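Local coordinates for DUF4136 domain-containing protein (Bacteroides thetaiotaomicron, PDB 4F54) that is of unknown function but belongs to the DUF4136 family and is probably made as a bacterial lipoprotein, at residues 60-65 against 87-92. Numbering follows the deposited sequence.
Sequences QILAAY and IQVSYI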
loop_
_atom_site.group_PDB
_atom_site.type_symbol
_atom_site.label_atom_id
_atom_site.label_comp_id
_atom_site.label_asym_id
_atom_site.label_seq_id
_atom_site.Cartn_x
_atom_site.Cartn_y
_atom_site.Cartn_z
ATOM N N GLN A 60 14.209 2.199 -3.584
ATOM C CA GLN A 60 14.394 0.743 -3.612
ATOM C C GLN A 60 13.093 -0.002 -3.251
ATOM O O GLN A 60 12.777 -1.042 -3.846
ATOM C CB GLN A 60 15.523 0.268 -2.677
ATOM C CG GLN A 60 16.925 0.784 -2.992
ATOM C CD GLN A 60 17.892 0.692 -1.771
ATOM O OE1 GLN A 60 17.638 -0.013 -0.771
ATOM N NE2 GLN A 60 18.997 1.432 -1.850
ATOM N N ILE A 61 12.322 0.557 -2.321
ATOM C CA ILE A 61 11.059 -0.019 -1.951
ATOM C C ILE A 61 10.066 0.036 -3.129
ATOM O O ILE A 61 9.445 -0.958 -3.484
ATOM C CB ILE A 61 10.475 0.666 -0.718
ATOM C CG1 ILE A 61 11.385 0.343 0.491
ATOM C CG2 ILE A 61 8.996 0.249 -0.518
ATOM C CD1 ILE A 61 11.057 1.206 1.676
ATOM N N LEU A 62 9.937 1.207 -3.739
ATOM C CA LEU A 62 9.098 1.333 -4.949
ATOM C C LEU A 62 9.566 0.408 -6.075
ATOM O O LEU A 62 8.750 -0.249 -6.734
ATOM C CB LEU A 62 9.056 2.802 -5.393
ATOM C CG LEU A 62 8.429 3.765 -4.388
ATOM C CD1 LEU A 62 8.625 5.217 -4.809
ATOM C CD2 LEU A 62 6.926 3.385 -4.260
ATOM N N ALA A 63 10.895 0.279 -6.247
ATOM C CA ALA A 63 11.417 -0.654 -7.265
ATOM C C ALA A 63 11.002 -2.100 -6.962
ATOM O O ALA A 63 10.721 -2.884 -7.911
ATOM C CB ALA A 63 12.959 -0.527 -7.405
ATOM N N ALA A 64 10.927 -2.461 -5.673
ATOM C CA ALA A 64 10.514 -3.840 -5.276
ATOM C C ALA A 64 9.056 -4.104 -5.684
ATOM O O ALA A 64 8.737 -5.181 -6.184
ATOM C CB ALA A 64 10.753 -4.129 -3.782
ATOM N N TYR A 65 8.175 -3.108 -5.511
ATOM C CA TYR A 65 6.755 -3.222 -6.007
ATOM C C TYR A 65 6.761 -3.420 -7.512
ATOM O O TYR A 65 6.071 -4.300 -8.025
ATOM C CB TYR A 65 5.927 -1.988 -5.602
ATOM C CG TYR A 65 5.506 -2.114 -4.120
ATOM C CD1 TYR A 65 4.555 -3.059 -3.730
ATOM C CD2 TYR A 65 6.095 -1.345 -3.122
ATOM C CE1 TYR A 65 4.201 -3.256 -2.385
ATOM C CE2 TYR A 65 5.726 -1.511 -1.799
ATOM C CZ TYR A 65 4.771 -2.461 -1.434
ATOM O OH TYR A 65 4.421 -2.640 -0.099
ATOM N N ILE A 87 -1.220 1.363 -7.309
ATOM C CA ILE A 87 -0.675 1.034 -6.019
ATOM C C ILE A 87 -0.243 2.316 -5.322
ATOM O O ILE A 87 0.449 3.188 -5.915
ATOM C CB ILE A 87 0.552 0.093 -6.158
ATOM C CG1 ILE A 87 0.163 -1.231 -6.854
ATOM C CG2 ILE A 87 1.216 -0.210 -4.790
ATOM C CD1 ILE A 87 1.363 -2.107 -7.205
ATOM N N GLN A 88 -0.641 2.428 -4.043
ATOM C CA GLN A 88 -0.193 3.533 -3.189
ATOM C C GLN A 88 0.429 2.927 -1.932
ATOM O O GLN A 88 -0.060 1.901 -1.396
ATOM C CB GLN A 88 -1.366 4.477 -2.825
ATOM C CG GLN A 88 -2.552 3.801 -2.101
ATOM C CD GLN A 88 -3.809 4.614 -2.084
ATOM O OE1 GLN A 88 -3.998 5.488 -2.963
ATOM N NE2 GLN A 88 -4.674 4.402 -1.082
ATOM N N VAL A 89 1.556 3.518 -1.512
ATOM C CA VAL A 89 2.401 3.022 -0.403
ATOM C C VAL A 89 2.530 4.167 0.600
ATOM O O VAL A 89 2.790 5.319 0.222
ATOM C CB VAL A 89 3.813 2.584 -0.863
ATOM C CG1 VAL A 89 4.631 2.016 0.307
ATOM C CG2 VAL A 89 3.764 1.529 -2.012
ATOM N N SER A 90 2.376 3.852 1.877
ATOM C CA SER A 90 2.565 4.808 2.973
ATOM C C SER A 90 3.430 4.225 4.102
ATOM O O SER A 90 3.337 3.040 4.424
ATOM C CB SER A 90 1.242 5.240 3.587
ATOM O OG SER A 90 0.351 5.737 2.590
ATOM N N TYR A 91 4.313 5.070 4.621
ATOM C CA TYR A 91 5.111 4.793 5.803
ATOM C C TYR A 91 4.524 5.518 7.033
ATOM O O TYR A 91 4.367 6.725 6.988
ATOM C CB TYR A 91 6.520 5.267 5.564
ATOM C CG TYR A 91 7.458 5.061 6.711
ATOM C CD1 TYR A 91 7.811 3.769 7.122
ATOM C CD2 TYR A 91 8.050 6.131 7.384
ATOM C CE1 TYR A 91 8.726 3.552 8.164
ATOM C CE2 TYR A 91 8.948 5.920 8.440
ATOM C CZ TYR A 91 9.265 4.620 8.857
ATOM O OH TYR A 91 10.172 4.422 9.910
ATOM N N ILE A 92 4.264 4.765 8.102
ATOM C CA ILE A 92 3.708 5.298 9.313
ATOM C C ILE A 92 4.846 5.691 10.238
ATOM O O ILE A 92 5.531 4.812 10.784
ATOM C CB ILE A 92 2.733 4.284 9.997
ATOM C CG1 ILE A 92 1.706 3.716 8.967
ATOM C CG2 ILE A 92 2.136 4.924 11.273
ATOM C CD1 ILE A 92 0.877 2.565 9.533
#
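Y65 and V89 make the main contact between helix 56-70 and strand 85-92, and it is wholly apolar. One methyl of V89 does the touching. V89 CG2 lies 3.6 Å from Y65 CE2. The same V89 CG2 is 3.9 Å from Y65 CD2. The methyl approaches the ring obliquely, along its CD2-CE2 side. V89 CG1 is anti to the backbone N (chi1 -177°). That turn sets CG2 beside the backbone N, on the side where the tyrosine ring lies.

L62, three residues before Y65 on the helix, adds a looser contact. L62 CD2 stands 4.3 Å from the same V89 CG2. The CB of L62 does not face the strand directly, and the end of the side chain reaches inward. V89 CG2 is thus touched by both an aromatic ring and a leucine methyl. I87 CG2 approaches Y65 CD1 to 4.5 Å, a loose neighbour of the ring. The backbones remain well apart, with the L62 and V89 CA atoms 8.3 Å from each other.

No hydrogen bond joins the two segments. The ring of Y65 runs alongside V89, and its OH is hydrogen-bonded to T142 OG1 of the neighbouring strand 139-146. V184 and F188 of helix 179-189 also pack on Y65, and L37 of strand 34-37 touches Y65, L62 and I87.

The contact is helix-on-sheet packing in the buried core of the domain. Strand 85-92 sits inside the mixed sheet, and alternate residues I87 and V89 face the helix while Q88 points away. Dispersion and exclusion of water hold these surfaces together, while the tyrosine hydroxyl keeps a polar partner within the core.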